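PDB 4GGO: trans-2-enoyl-CoA reductase from Treponema denticola ATCC 35405, which catalyses the NADH-dependent reduction of the carbon-carbon double bond of trans-2-enoyl-CoA, turning crotonyl-CoA into butyryl-CoA in fatty acid synthesis. Local coordinates for residues T172-T177 with L185-A190; E238-L243 with I288-L293. All coordinates share one frame; numbering follows the deposited sequence.

Contact 1 of 2, residues T172-T177 with L185-A190; sequences TFTGKT and LKEISA
Phe173 and Ala190 open a ladder of three hydrogen-bonded pairs, each closed by two backbone bonds, that zips 172-177 to 185-190 as the arms of an antiparallel beta hairpin. Phe173 N gives to Ala190 O at 2.9 Å and Ala190 N returns to Phe173 O at 2.8 Å. Thr172 OG1 adds a weak hydrogen bond to Ala190 O at 3.5 Å, making this carbonyl an acceptor twice over. The ring between Gly175 and Ile188 is longer, 3.2 Å from Gly175 N to Ile188 O. Thr177 and Lys186 make the third, but there both donors stand well above the plane of the carbonyl they meet.

Between these rings lie the non-hydrogen-bonded pairs, whose side chains share one face. On this exposed face Thr174 OG1 and Ser189 OG share a hydrogen bond of 2.7 Å in which either may be the donor. With its CG2 opposite the backbone N (chi1 of OG1 -60°), Thr174 lays that methyl 3.4 Å from Glu187 OE2, the two side chains crossing nearly at right angles. On the other face carbons meet: Thr177 CG2 sits 3.8 Å from Ile188 CG2 and also touches Lys186. Leu185 CD2 comes to 3.3 Å from Thr177 O.

The amine of Lys176 has a weak bond to Met357 O. Phe173 turns its ring away from Ala190 and onto Ala242 and Leu243 of helix 241-244, while Thr177 rests on Pro292 of helix 291-305.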
loop_
_atom_site.group_PDB
_atom_site.type_symbol
_atom_site.label_atom_id
_atom_site.label_comp_id
_atom_site.label_asym_id
_atom_site.label_seq_id
_atom_site.Cartn_x
_atom_site.Cartn_y
_atom_site.Cartn_z
ATOM N N THR A 172 6.929 -0.737 27.505
ATOM C CA THR A 172 7.371 0.185 26.469
ATOM C C THR A 172 8.299 -0.519 25.481
ATOM O O THR A 172 9.219 -1.236 25.877
ATOM C CB THR A 172 8.080 1.419 27.073
ATOM O OG1 THR A 172 8.762 2.139 26.038
ATOM C CG2 THR A 172 9.086 0.997 28.133
ATOM N N PHE A 173 8.042 -0.325 24.193
ATOM C CA PHE A 173 8.889 -0.906 23.160
ATOM C C PHE A 173 9.965 0.087 22.746
ATOM O O PHE A 173 9.666 1.171 22.246
ATOM C CB PHE A 173 8.059 -1.333 21.948
ATOM C CG PHE A 173 8.884 -1.795 20.781
ATOM C CD1 PHE A 173 9.706 -2.902 20.892
ATOM C CD2 PHE A 173 8.830 -1.125 19.569
ATOM C CE1 PHE A 173 10.465 -3.332 19.819
ATOM C CE2 PHE A 173 9.585 -1.550 18.493
ATOM C CZ PHE A 173 10.405 -2.654 18.617
ATOM N N THR A 174 11.218 -0.290 22.962
ATOM C CA THR A 174 12.343 0.587 22.677
ATOM C C THR A 174 13.337 -0.100 21.751
ATOM O O THR A 174 13.681 -1.266 21.949
ATOM C CB THR A 174 13.062 1.007 23.976
ATOM O OG1 THR A 174 12.139 1.697 24.829
ATOM C CG2 THR A 174 14.242 1.917 23.675
ATOM N N GLY A 175 13.788 0.625 20.734
ATOM C CA GLY A 175 14.772 0.100 19.808
ATOM C C GLY A 175 15.525 1.194 19.083
ATOM O O GLY A 175 15.149 2.365 19.138
ATOM N N LYS A 176 16.597 0.811 18.400
ATOM C CA LYS A 176 17.356 1.751 17.590
ATOM C C LYS A 176 16.533 2.239 16.402
ATOM O O LYS A 176 15.497 1.668 16.079
ATOM C CB LYS A 176 18.657 1.108 17.100
ATOM C CG LYS A 176 19.657 0.813 18.210
ATOM C CD LYS A 176 21.083 0.673 17.679
ATOM C CE LYS A 176 21.352 -0.703 17.085
ATOM N NZ LYS A 176 22.790 -0.841 16.698
ATOM N N THR A 177 16.992 3.315 15.775
ATOM C CA THR A 177 16.390 3.817 14.547
ATOM C C THR A 177 17.425 4.675 13.843
ATOM O O THR A 177 18.488 4.948 14.397
ATOM C CB THR A 177 15.117 4.651 14.807
ATOM O OG1 THR A 177 14.480 4.952 13.558
ATOM C CG2 THR A 177 15.463 5.952 15.513
ATOM N N LEU A 185 21.963 7.632 14.090
ATOM C CA LEU A 185 21.312 6.549 14.817
ATOM C C LEU A 185 20.749 7.084 16.125
ATOM O O LEU A 185 21.443 7.779 16.867
ATOM C CB LEU A 185 22.299 5.421 15.119
ATOM C CG LEU A 185 22.661 4.424 14.020
ATOM C CD1 LEU A 185 23.633 3.397 14.569
ATOM C CD2 LEU A 185 21.420 3.741 13.470
ATOM N N LYS A 186 19.493 6.760 16.409
ATOM C CA LYS A 186 18.860 7.202 17.645
ATOM C C LYS A 186 18.277 6.034 18.419
ATOM O O LYS A 186 18.275 4.896 17.949
ATOM C CB LYS A 186 17.733 8.191 17.353
ATOM C CG LYS A 186 18.115 9.347 16.464
ATOM C CD LYS A 186 16.890 10.170 16.130
ATOM C CE LYS A 186 17.189 11.203 15.063
ATOM N NZ LYS A 186 15.943 11.871 14.600
ATOM N N GLU A 187 17.777 6.334 19.609
ATOM C CA GLU A 187 17.023 5.368 20.391
ATOM C C GLU A 187 15.662 5.959 20.725
ATOM O O GLU A 187 15.562 6.924 21.483
ATOM C CB GLU A 187 17.774 5.000 21.669
ATOM C CG GLU A 187 16.990 4.089 22.597
ATOM C CD GLU A 187 17.877 3.112 23.339
ATOM O OE1 GLU A 187 18.958 2.769 22.813
ATOM O OE2 GLU A 187 17.495 2.683 24.449
ATOM N N ILE A 188 14.614 5.386 20.143
ATOM C CA ILE A 188 13.263 5.884 20.361
ATOM C C ILE A 188 12.380 4.812 20.981
ATOM O O ILE A 188 12.721 3.630 20.969
ATOM C CB ILE A 188 12.622 6.381 19.056
ATOM C CG1 ILE A 188 12.345 5.211 18.112
ATOM C CG2 ILE A 188 13.518 7.408 18.388
ATOM C CD1 ILE A 188 11.559 5.605 16.879
ATOM N N SER A 189 11.241 5.232 21.521
ATOM C CA SER A 189 10.365 4.322 22.242
ATOM C C SER A 189 8.896 4.526 21.895
ATOM O O SER A 189 8.489 5.604 21.462
ATOM C CB SER A 189 10.558 4.494 23.751
ATOM O OG SER A 189 11.910 4.285 24.121
ATOM N N ALA A 190 8.108 3.475 22.091
ATOM C CA ALA A 190 6.660 3.559 21.981
ATOM C C ALA A 190 6.043 3.065 23.284
ATOM O O ALA A 190 6.242 1.915 23.678
ATOM C CB ALA A 190 6.161 2.737 20.803
#

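Contact 2 of 2, residues E238-L243 with I288-L293; sequences EATQAL and IPVIPL
Leu243 and Ile288, with Thr240 and Val290 beside them, make a buried apolar contact between two helix starts, the segment leading into helix 241-244 and the one leading into helix 291-305. Methyl groups make most of it. Leu243 CD1 lies 3.6 Å from Ile288 CG2, the two side chains sliding past each other in opposite directions, and the same Leu243 CD1 is 4.3 Å from Pro289 CD.

Thr240 supplies the middle. Its CG2 meets both Val290 CG1 and Ile291 CD1, at 3.8 Å each; the Ile291 side chain crosses it at about a right angle. The torsion of Thr240 (chi1 60°) sets the hydroxyl between the backbone N and the carbonyl carbon, leaving the methyl for the apolar partners, while OG1 makes a weak hydrogen bond to Pro237 O. Ala239 CB completes the patch, 3.9 Å from Val290 CG1.

Both segments follow strands of the central parallel sheet of this Rossmann-type enzyme, 227-233 and 270-276, which are neighbours in it. Thr240 and Val290 each occupy an N-cap position, although the Thr240 side chain makes no capping bond. Val290 (phi 76°, psi -45°) is the middle residue of a classic gamma turn, closed by a weak bond of 2.9 Å from Ile291 N to Pro289 O just before helix 291-305. Nearby is Tyr244, the inferred proton donor, against which both Ile288 and Ile291 pack. The side chain of Tyr234, which binds the substrate, is about 5 Å from that of Ile291.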
loop_
_atom_site.group_PDB
_atom_site.type_symbol
_atom_site.label_atom_id
_atom_site.label_comp_id
_atom_site.label_asym_id
_atom_site.label_seq_id
_atom_site.Cartn_x
_atom_site.Cartn_y
_atom_site.Cartn_z
ATOM N N GLU A 238 11.263 -10.451 13.497
ATOM C CA GLU A 238 11.201 -10.717 14.930
ATOM C C GLU A 238 11.371 -9.453 15.764
ATOM O O GLU A 238 10.748 -9.308 16.815
ATOM C CB GLU A 238 12.275 -11.732 15.325
ATOM C CG GLU A 238 11.989 -13.148 14.864
ATOM C CD GLU A 238 10.846 -13.781 15.631
ATOM O OE1 GLU A 238 10.109 -14.598 15.038
ATOM O OE2 GLU A 238 10.691 -13.463 16.830
ATOM N N ALA A 239 12.212 -8.543 15.285
ATOM C CA ALA A 239 12.574 -7.343 16.037
ATOM C C ALA A 239 11.399 -6.406 16.309
ATOM O O ALA A 239 11.430 -5.626 17.263
ATOM C CB ALA A 239 13.692 -6.592 15.324
ATOM N N THR A 240 10.366 -6.479 15.475
ATOM C CA THR A 240 9.229 -5.573 15.604
ATOM C C THR A 240 7.937 -6.284 15.994
ATOM O O THR A 240 6.849 -5.729 15.842
ATOM C CB THR A 240 8.991 -4.781 14.303
ATOM O OG1 THR A 240 8.735 -5.691 13.226
ATOM C CG2 THR A 240 10.204 -3.931 13.967
ATOM N N GLN A 241 8.059 -7.507 16.502
ATOM C CA GLN A 241 6.891 -8.294 16.895
ATOM C C GLN A 241 6.079 -7.633 18.007
ATOM O O GLN A 241 4.871 -7.842 18.107
ATOM C CB GLN A 241 7.305 -9.703 17.321
ATOM C CG GLN A 241 7.686 -10.609 16.166
ATOM C CD GLN A 241 7.989 -12.023 16.616
ATOM O OE1 GLN A 241 7.871 -12.972 15.841
ATOM N NE2 GLN A 241 8.385 -12.172 17.876
ATOM N N ALA A 242 6.742 -6.830 18.832
ATOM C CA ALA A 242 6.077 -6.141 19.936
ATOM C C ALA A 242 4.958 -5.222 19.452
ATOM O O ALA A 242 4.090 -4.822 20.230
ATOM C CB ALA A 242 7.090 -5.356 20.759
ATOM N N LEU A 243 4.980 -4.896 18.163
ATOM C CA LEU A 243 3.966 -4.036 17.567
ATOM C C LEU A 243 3.080 -4.795 16.583
ATOM O O LEU A 243 1.857 -4.795 16.711
ATOM C CB LEU A 243 4.628 -2.856 16.857
ATOM C CG LEU A 243 5.576 -2.022 17.719
ATOM C CD1 LEU A 243 6.218 -0.919 16.899
ATOM C CD2 LEU A 243 4.835 -1.443 18.912
ATOM N N ILE A 288 8.127 4.798 14.146
ATOM C CA ILE A 288 8.158 3.432 14.651
ATOM C C ILE A 288 9.584 3.008 14.979
ATOM O O ILE A 288 10.468 3.101 14.129
ATOM C CB ILE A 288 7.578 2.439 13.631
ATOM C CG1 ILE A 288 6.190 2.883 13.171
ATOM C CG2 ILE A 288 7.515 1.048 14.228
ATOM C CD1 ILE A 288 5.594 1.990 12.097
ATOM N N PRO A 289 9.815 2.543 16.217
ATOM C CA PRO A 289 11.143 2.061 16.612
ATOM C C PRO A 289 11.573 0.865 15.770
ATOM O O PRO A 289 10.724 0.053 15.403
ATOM C CB PRO A 289 10.943 1.640 18.072
ATOM C CG PRO A 289 9.748 2.412 18.532
ATOM C CD PRO A 289 8.857 2.508 17.335
ATOM N N VAL A 290 12.868 0.791 15.465
ATOM C CA VAL A 290 13.477 -0.302 14.694
ATOM C C VAL A 290 13.206 -0.246 13.183
ATOM O O VAL A 290 14.125 -0.427 12.383
ATOM C CB VAL A 290 13.132 -1.707 15.261
ATOM C CG1 VAL A 290 13.832 -2.797 14.461
ATOM C CG2 VAL A 290 13.512 -1.795 16.732
ATOM N N ILE A 291 11.959 0.022 12.806
ATOM C CA ILE A 291 11.528 -0.039 11.401
ATOM C C ILE A 291 12.429 0.652 10.355
ATOM O O ILE A 291 12.783 0.029 9.354
ATOM C CB ILE A 291 10.043 0.391 11.230
ATOM C CG1 ILE A 291 9.116 -0.748 11.651
ATOM C CG2 ILE A 291 9.750 0.786 9.790
ATOM C CD1 ILE A 291 9.302 -2.017 10.847
ATOM N N PRO A 292 12.809 1.925 10.578
ATOM C CA PRO A 292 13.650 2.571 9.561
ATOM C C PRO A 292 15.023 1.917 9.422
ATOM O O PRO A 292 15.548 1.834 8.311
ATOM C CB PRO A 292 13.804 4.000 10.093
ATOM C CG PRO A 292 12.628 4.199 10.981
ATOM C CD PRO A 292 12.429 2.873 11.640
ATOM N N LEU A 293 15.590 1.462 10.535
ATOM C CA LEU A 293 16.884 0.789 10.510
ATOM C C LEU A 293 16.761 -0.587 9.868
ATOM O O LEU A 293 17.636 -1.013 9.117
ATOM C CB LEU A 293 17.454 0.655 11.923
ATOM C CG LEU A 293 18.772 -0.117 12.029
ATOM C CD1 LEU A 293 19.861 0.562 11.210
ATOM C CD2 LEU A 293 19.202 -0.265 13.479
#

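The centres of contact 1 and contact 2 lie about 9 Å apart, on the same side of the chain's centre, and all four segments fall within the catalytic region. Along the chain they come in series: the hairpin 172-177/185-190 closes before 238-243 begins. They nevertheless meet in space. Lys176 O is 2.8 Å from Val290 N, a probable hydrogen bond, and Phe173 packs through CZ on Ala239 O and through CE2 on Pro289 CB, so one aromatic ring touches both segments of contact 2. A surface hairpin is thereby joined to the buried helix starts beside the parallel sheet, next to the inferred proton donor Tyr244.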